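Ornithine cyclodeaminase (Methanocaldococcus jannaschii, PDB 3MGJ) probably converts ornithine to proline with release of ammonia in an NAD-dependent reaction, this chain being the N-terminal domain of the longer enzyme. Local coordinates at residues E5-G10 with P46-I51; P19-K24 with N66-L71. One frame throughout, in Å; residues are numbered along the deposited sequence.

Interaction 1: residues E5-G10 with P46-I51; sequences EIELRG and PSYAKI
Ile51 faces Ile6 in a hydrogen-bonded pair of strands 2-10 and 47-55, the central two of the four-stranded antiparallel sheet, and its side chain reaches on to Leu8. Ile6 N donates to Ile51 O at 2.8 Å, and Ile51 N returns a bond to Ile6 O at 3.0 Å. The side chains of Ile6 and Ile51 lie side by side, with Ile6 CG1 4.1 Å from Ile51 CB. CG1 of Ile51 stands anti to the carbonyl carbon (chi1 -62°), which carries CD1 along the strand to meet CD2 of Leu8. Leu8 is itself paired with Ala49, and Leu8 N binds Ala49 O at 2.9 Å. Further along, Gly10 and Ser47 form the third hydrogen-bonded pair.

Glu7 projects from the other face, beside Lys50 in a non-hydrogen-bonded pair. Its CG is anti to the backbone N (chi1 175°), and the extended chain runs alongside the lysine. Glu7 OE1 lies 3.3 Å from Lys50 CE but 4.0 Å from Lys50 NZ, a long salt bridge. The stronger partner of NZ is Glu36 on the adjacent strand. Without the ammonium group, as with an alanine here, Glu36 and Glu7 would probably lose the positive charge they share. The chemistry therefore divides by face: Ile6, Leu8, Ala49 and Ile51 give a buried apolar side, while Glu7 and Lys50 give a charged, partly exposed one.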
loop_
_atom_site.group_PDB
_atom_site.type_symbol
_atom_site.label_atom_id
_atom_site.label_comp_id
_atom_site.label_asym_id
_atom_site.label_seq_id
_atom_site.Cartn_x
_atom_site.Cartn_y
_atom_site.Cartn_z
ATOM N N GLU A 5 10.297 -8.766 11.026
ATOM C CA GLU A 5 9.307 -7.850 10.496
ATOM C C GLU A 5 9.940 -6.485 10.309
ATOM O O GLU A 5 10.663 -6.012 11.176
ATOM C CB GLU A 5 8.152 -7.760 11.476
ATOM C CG GLU A 5 6.866 -7.257 10.884
ATOM C CD GLU A 5 5.776 -7.077 11.937
ATOM O OE1 GLU A 5 5.988 -7.525 13.094
ATOM O OE2 GLU A 5 4.711 -6.490 11.610
ATOM N N ILE A 6 9.701 -5.854 9.166
ATOM C CA ILE A 6 10.223 -4.510 8.942
ATOM C C ILE A 6 9.093 -3.550 8.673
ATOM O O ILE A 6 7.971 -3.963 8.466
ATOM C CB ILE A 6 11.232 -4.441 7.767
ATOM C CG1 ILE A 6 10.515 -4.606 6.434
ATOM C CG2 ILE A 6 12.291 -5.488 7.937
ATOM C CD1 ILE A 6 11.218 -3.974 5.298
ATOM N N GLU A 7 9.389 -2.262 8.668
ATOM C CA GLU A 7 8.376 -1.274 8.356
ATOM C C GLU A 7 8.938 -0.198 7.461
ATOM O O GLU A 7 10.007 0.310 7.713
ATOM C CB GLU A 7 7.854 -0.679 9.640
ATOM C CG GLU A 7 6.889 0.429 9.487
ATOM C CD GLU A 7 6.335 0.802 10.837
ATOM O OE1 GLU A 7 5.542 0.000 11.365
ATOM O OE2 GLU A 7 6.719 1.859 11.397
ATOM N N LEU A 8 8.245 0.102 6.373
ATOM C CA LEU A 8 8.612 1.254 5.562
ATOM C C LEU A 8 7.756 2.393 6.019
ATOM O O LEU A 8 6.642 2.189 6.464
ATOM C CB LEU A 8 8.374 1.016 4.074
ATOM C CG LEU A 8 9.324 0.081 3.337
ATOM C CD1 LEU A 8 10.684 0.174 3.969
ATOM C CD2 LEU A 8 8.823 -1.325 3.412
ATOM N N ARG A 9 8.272 3.600 5.902
ATOM C CA ARG A 9 7.538 4.769 6.353
ATOM C C ARG A 9 7.784 5.911 5.377
ATOM O O ARG A 9 8.890 6.087 4.867
ATOM C CB ARG A 9 8.001 5.133 7.753
ATOM C CG ARG A 9 7.164 6.126 8.482
ATOM C CD ARG A 9 7.911 6.606 9.719
ATOM N NE ARG A 9 7.134 7.551 10.525
ATOM C CZ ARG A 9 7.070 8.868 10.318
ATOM N NH1 ARG A 9 7.724 9.441 9.307
ATOM N NH2 ARG A 9 6.334 9.619 11.132
ATOM N N GLY A 10 6.732 6.667 5.086
ATOM C CA GLY A 10 6.847 7.818 4.214
ATOM C C GLY A 10 5.908 7.811 3.027
ATOM O O GLY A 10 4.690 7.746 3.175
ATOM N N PRO A 46 2.618 10.814 6.103
ATOM C CA PRO A 46 3.309 9.576 5.749
ATOM C C PRO A 46 2.414 8.362 5.866
ATOM O O PRO A 46 1.598 8.278 6.771
ATOM C CB PRO A 46 4.424 9.487 6.817
ATOM C CG PRO A 46 4.403 10.825 7.537
ATOM C CD PRO A 46 2.996 11.274 7.447
ATOM N N SER A 47 2.581 7.417 4.963
ATOM C CA SER A 47 1.928 6.123 5.129
ATOM C C SER A 47 2.934 5.160 5.727
ATOM O O SER A 47 4.106 5.480 5.861
ATOM C CB SER A 47 1.437 5.588 3.785
ATOM O OG SER A 47 0.808 6.612 3.030
ATOM N N TYR A 48 2.490 3.978 6.105
ATOM C CA TYR A 48 3.453 2.979 6.520
ATOM C C TYR A 48 3.038 1.586 6.091
ATOM O O TYR A 48 1.863 1.299 5.933
ATOM C CB TYR A 48 3.768 3.068 8.026
ATOM C CG TYR A 48 2.694 2.573 8.960
ATOM C CD1 TYR A 48 2.421 1.212 9.083
ATOM C CD2 TYR A 48 1.976 3.457 9.755
ATOM C CE1 TYR A 48 1.442 0.746 9.950
ATOM C CE2 TYR A 48 0.987 2.994 10.639
ATOM C CZ TYR A 48 0.729 1.640 10.721
ATOM O OH TYR A 48 -0.238 1.170 11.578
ATOM N N ALA A 49 4.020 0.739 5.856
ATOM C CA ALA A 49 3.763 -0.642 5.528
ATOM C C ALA A 49 4.577 -1.535 6.455
ATOM O O ALA A 49 5.743 -1.275 6.702
ATOM C CB ALA A 49 4.139 -0.888 4.094
ATOM N N LYS A 50 3.952 -2.572 6.991
ATOM C CA LYS A 50 4.694 -3.617 7.675
ATOM C C LYS A 50 4.799 -4.851 6.777
ATOM O O LYS A 50 3.817 -5.349 6.262
ATOM C CB LYS A 50 4.044 -3.993 8.997
ATOM C CG LYS A 50 4.025 -2.919 10.022
ATOM C CD LYS A 50 3.499 -3.486 11.315
ATOM C CE LYS A 50 3.621 -2.490 12.456
ATOM N NZ LYS A 50 2.338 -1.831 12.792
ATOM N N ILE A 51 6.015 -5.330 6.598
ATOM C CA ILE A 51 6.299 -6.448 5.739
ATOM C C ILE A 51 7.113 -7.432 6.540
ATOM O O ILE A 51 8.086 -7.054 7.187
ATOM C CB ILE A 51 7.162 -6.005 4.564
ATOM C CG1 ILE A 51 6.414 -4.972 3.732
ATOM C CG2 ILE A 51 7.603 -7.194 3.748
ATOM C CD1 ILE A 51 7.310 -4.106 2.917
#

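Interaction 2: residues P19-K24 with N66-L71; sequences PKVFDK and NELRDL
Glu67, Leu68 and Leu71 of helix 58-74 meet Val21 and Lys24 of helix 17-27. These are the two helices of a ferredoxin-like fold, which pack side by side on one face of the four-stranded antiparallel sheet. The short segments run nearly antiparallel, at 157°, and their axes come within 10.5 Å.

Glu67 is the first residue of 66-71 to make contact. Its chain is bent about the CB-CG bond (chi2 -76°), and OE1 is turned to Lys24. The bridge from Glu67 OE1 to Lys24 NZ is long, at 3.7 Å, and the two side chains cross each other at a slant. Both residues are partly exposed.

Leu68 is buried. Its CD1 lies 4.2 Å from Lys24 CB, so the aliphatic root of the lysine also belongs to the contact. The CG of Leu68 faces CG1 of Val21, and Leu68 also touches Ile25 of helix 17-27 and Glu80 of strand 78-83.

Leu71 follows one turn after Glu67. It points toward the other helix and also touches Ile17. No hydrogen bond joins the two segments, so apolar contact and one long salt bridge make up the meeting. The closest apolar approach between the segments is Leu71 CD1 to Val21 CG2, at 3.6 Å.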
loop_
_atom_site.group_PDB
_atom_site.type_symbol
_atom_site.label_atom_id
_atom_site.label_comp_id
_atom_site.label_asym_id
_atom_site.label_seq_id
_atom_site.Cartn_x
_atom_site.Cartn_y
_atom_site.Cartn_z
ATOM N N PRO A 19 7.973 -2.387 -5.051
ATOM C CA PRO A 19 8.390 -3.406 -6.015
ATOM C C PRO A 19 9.880 -3.635 -5.927
ATOM O O PRO A 19 10.367 -4.703 -6.295
ATOM C CB PRO A 19 8.052 -2.768 -7.356
ATOM C CG PRO A 19 7.006 -1.754 -7.045
ATOM C CD PRO A 19 7.357 -1.226 -5.713
ATOM N N LYS A 20 10.602 -2.629 -5.458
ATOM C CA LYS A 20 12.030 -2.756 -5.293
ATOM C C LYS A 20 12.337 -3.621 -4.076
ATOM O O LYS A 20 13.089 -4.587 -4.176
ATOM C CB LYS A 20 12.670 -1.380 -5.164
ATOM C CG LYS A 20 13.109 -0.767 -6.485
ATOM C CD LYS A 20 13.598 0.654 -6.273
ATOM C CE LYS A 20 13.885 1.358 -7.587
ATOM N NZ LYS A 20 13.854 2.842 -7.433
ATOM N N VAL A 21 11.751 -3.294 -2.930
ATOM C CA VAL A 21 11.904 -4.146 -1.763
ATOM C C VAL A 21 11.578 -5.605 -2.084
ATOM O O VAL A 21 12.375 -6.495 -1.813
ATOM C CB VAL A 21 11.047 -3.660 -0.591
ATOM C CG1 VAL A 21 10.849 -4.757 0.410
ATOM C CG2 VAL A 21 11.714 -2.503 0.066
ATOM N N PHE A 22 10.406 -5.839 -2.663
ATOM C CA PHE A 22 9.966 -7.176 -3.027
ATOM C C PHE A 22 10.960 -7.880 -3.932
ATOM O O PHE A 22 11.299 -9.050 -3.747
ATOM C CB PHE A 22 8.633 -7.086 -3.764
ATOM C CG PHE A 22 7.530 -6.505 -2.941
ATOM C CD1 PHE A 22 7.648 -6.423 -1.563
ATOM C CD2 PHE A 22 6.372 -6.051 -3.535
ATOM C CE1 PHE A 22 6.631 -5.897 -0.800
ATOM C CE2 PHE A 22 5.353 -5.524 -2.776
ATOM C CZ PHE A 22 5.481 -5.446 -1.407
ATOM N N ASP A 23 11.410 -7.154 -4.940
ATOM C CA ASP A 23 12.339 -7.703 -5.905
ATOM C C ASP A 23 13.621 -8.141 -5.250
ATOM O O ASP A 23 14.156 -9.194 -5.573
ATOM C CB ASP A 23 12.628 -6.680 -6.998
ATOM C CG ASP A 23 11.663 -6.794 -8.164
ATOM O OD1 ASP A 23 11.015 -7.861 -8.292
ATOM O OD2 ASP A 23 11.572 -5.827 -8.955
ATOM N N LYS A 24 14.108 -7.327 -4.325
ATOM C CA LYS A 24 15.372 -7.605 -3.683
ATOM C C LYS A 24 15.273 -8.843 -2.811
ATOM O O LYS A 24 16.060 -9.770 -2.964
ATOM C CB LYS A 24 15.851 -6.399 -2.888
ATOM C CG LYS A 24 17.347 -6.409 -2.633
ATOM C CD LYS A 24 18.182 -6.199 -3.897
ATOM C CE LYS A 24 19.487 -6.965 -3.834
ATOM N NZ LYS A 24 20.604 -6.259 -4.530
ATOM N N ASN A 66 19.739 -6.108 5.803
ATOM C CA ASN A 66 20.766 -5.082 5.636
ATOM C C ASN A 66 20.763 -4.398 4.264
ATOM O O ASN A 66 20.920 -3.183 4.169
ATOM C CB ASN A 66 22.147 -5.621 5.998
ATOM C CG ASN A 66 22.299 -5.862 7.508
ATOM O OD1 ASN A 66 23.238 -6.523 7.960
ATOM N ND2 ASN A 66 21.356 -5.331 8.292
ATOM N N GLU A 67 20.569 -5.178 3.210
ATOM C CA GLU A 67 20.276 -4.630 1.898
ATOM C C GLU A 67 19.050 -3.708 1.893
ATOM O O GLU A 67 19.056 -2.648 1.252
ATOM C CB GLU A 67 20.012 -5.772 0.939
ATOM C CG GLU A 67 21.257 -6.487 0.513
ATOM C CD GLU A 67 22.018 -5.684 -0.498
ATOM O OE1 GLU A 67 21.372 -4.901 -1.229
ATOM O OE2 GLU A 67 23.255 -5.825 -0.553
ATOM N N LEU A 68 17.996 -4.131 2.587
ATOM C CA LEU A 68 16.767 -3.356 2.669
ATOM C C LEU A 68 17.006 -2.105 3.489
ATOM O O LEU A 68 16.371 -1.073 3.271
ATOM C CB LEU A 68 15.655 -4.184 3.309
ATOM C CG LEU A 68 14.676 -4.990 2.464
ATOM C CD1 LEU A 68 15.233 -5.359 1.104
ATOM C CD2 LEU A 68 14.304 -6.207 3.246
ATOM N N ARG A 69 17.921 -2.207 4.449
ATOM C CA ARG A 69 18.260 -1.071 5.283
ATOM C C ARG A 69 19.016 -0.006 4.477
ATOM O O ARG A 69 18.863 1.193 4.722
ATOM C CB ARG A 69 19.064 -1.530 6.493
ATOM C CG ARG A 69 19.501 -0.419 7.426
ATOM C CD ARG A 69 20.752 -0.844 8.186
ATOM N NE ARG A 69 21.815 -1.242 7.265
ATOM C CZ ARG A 69 22.903 -1.928 7.605
ATOM N NH1 ARG A 69 23.101 -2.308 8.864
ATOM N NH2 ARG A 69 23.796 -2.237 6.669
ATOM N N ASP A 70 19.808 -0.448 3.500
ATOM C CA ASP A 70 20.594 0.466 2.668
ATOM C C ASP A 70 19.755 1.131 1.602
ATOM O O ASP A 70 20.028 2.257 1.192
ATOM C CB ASP A 70 21.761 -0.260 2.012
ATOM C CG ASP A 70 22.860 -0.607 2.998
ATOM O OD1 ASP A 70 22.827 -0.047 4.123
ATOM O OD2 ASP A 70 23.750 -1.435 2.646
ATOM N N LEU A 71 18.744 0.409 1.143
ATOM C CA LEU A 71 17.736 0.936 0.228
ATOM C C LEU A 71 17.021 2.140 0.825
ATOM O O LEU A 71 16.813 3.145 0.151
ATOM C CB LEU A 71 16.697 -0.140 -0.023
ATOM C CG LEU A 71 16.057 -0.312 -1.385
ATOM C CD1 LEU A 71 14.676 -0.842 -1.139
ATOM C CD2 LEU A 71 16.020 0.978 -2.164
#

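In the fold
Interactions 1 and 2 belong to two layers of one ferredoxin-like domain, and their centres are about 13 Å apart. Interaction 1 joins the two central strands of the sheet. Interaction 2 joins the helices above it. Each helix follows one of those strands in the chain: helix 17-27 comes after strand 2-10, and helix 58-74 after strand 47-55. The layers touch directly where Ile51 CD1 lies 4.2 Å from Phe22 CE1. Phe22 points away from the other helix, and its ring also stacks with that of Tyr32. The apolar face of interaction 1 thus meets the helices, while Glu7 and Lys50 are on the opposite face of the sheet.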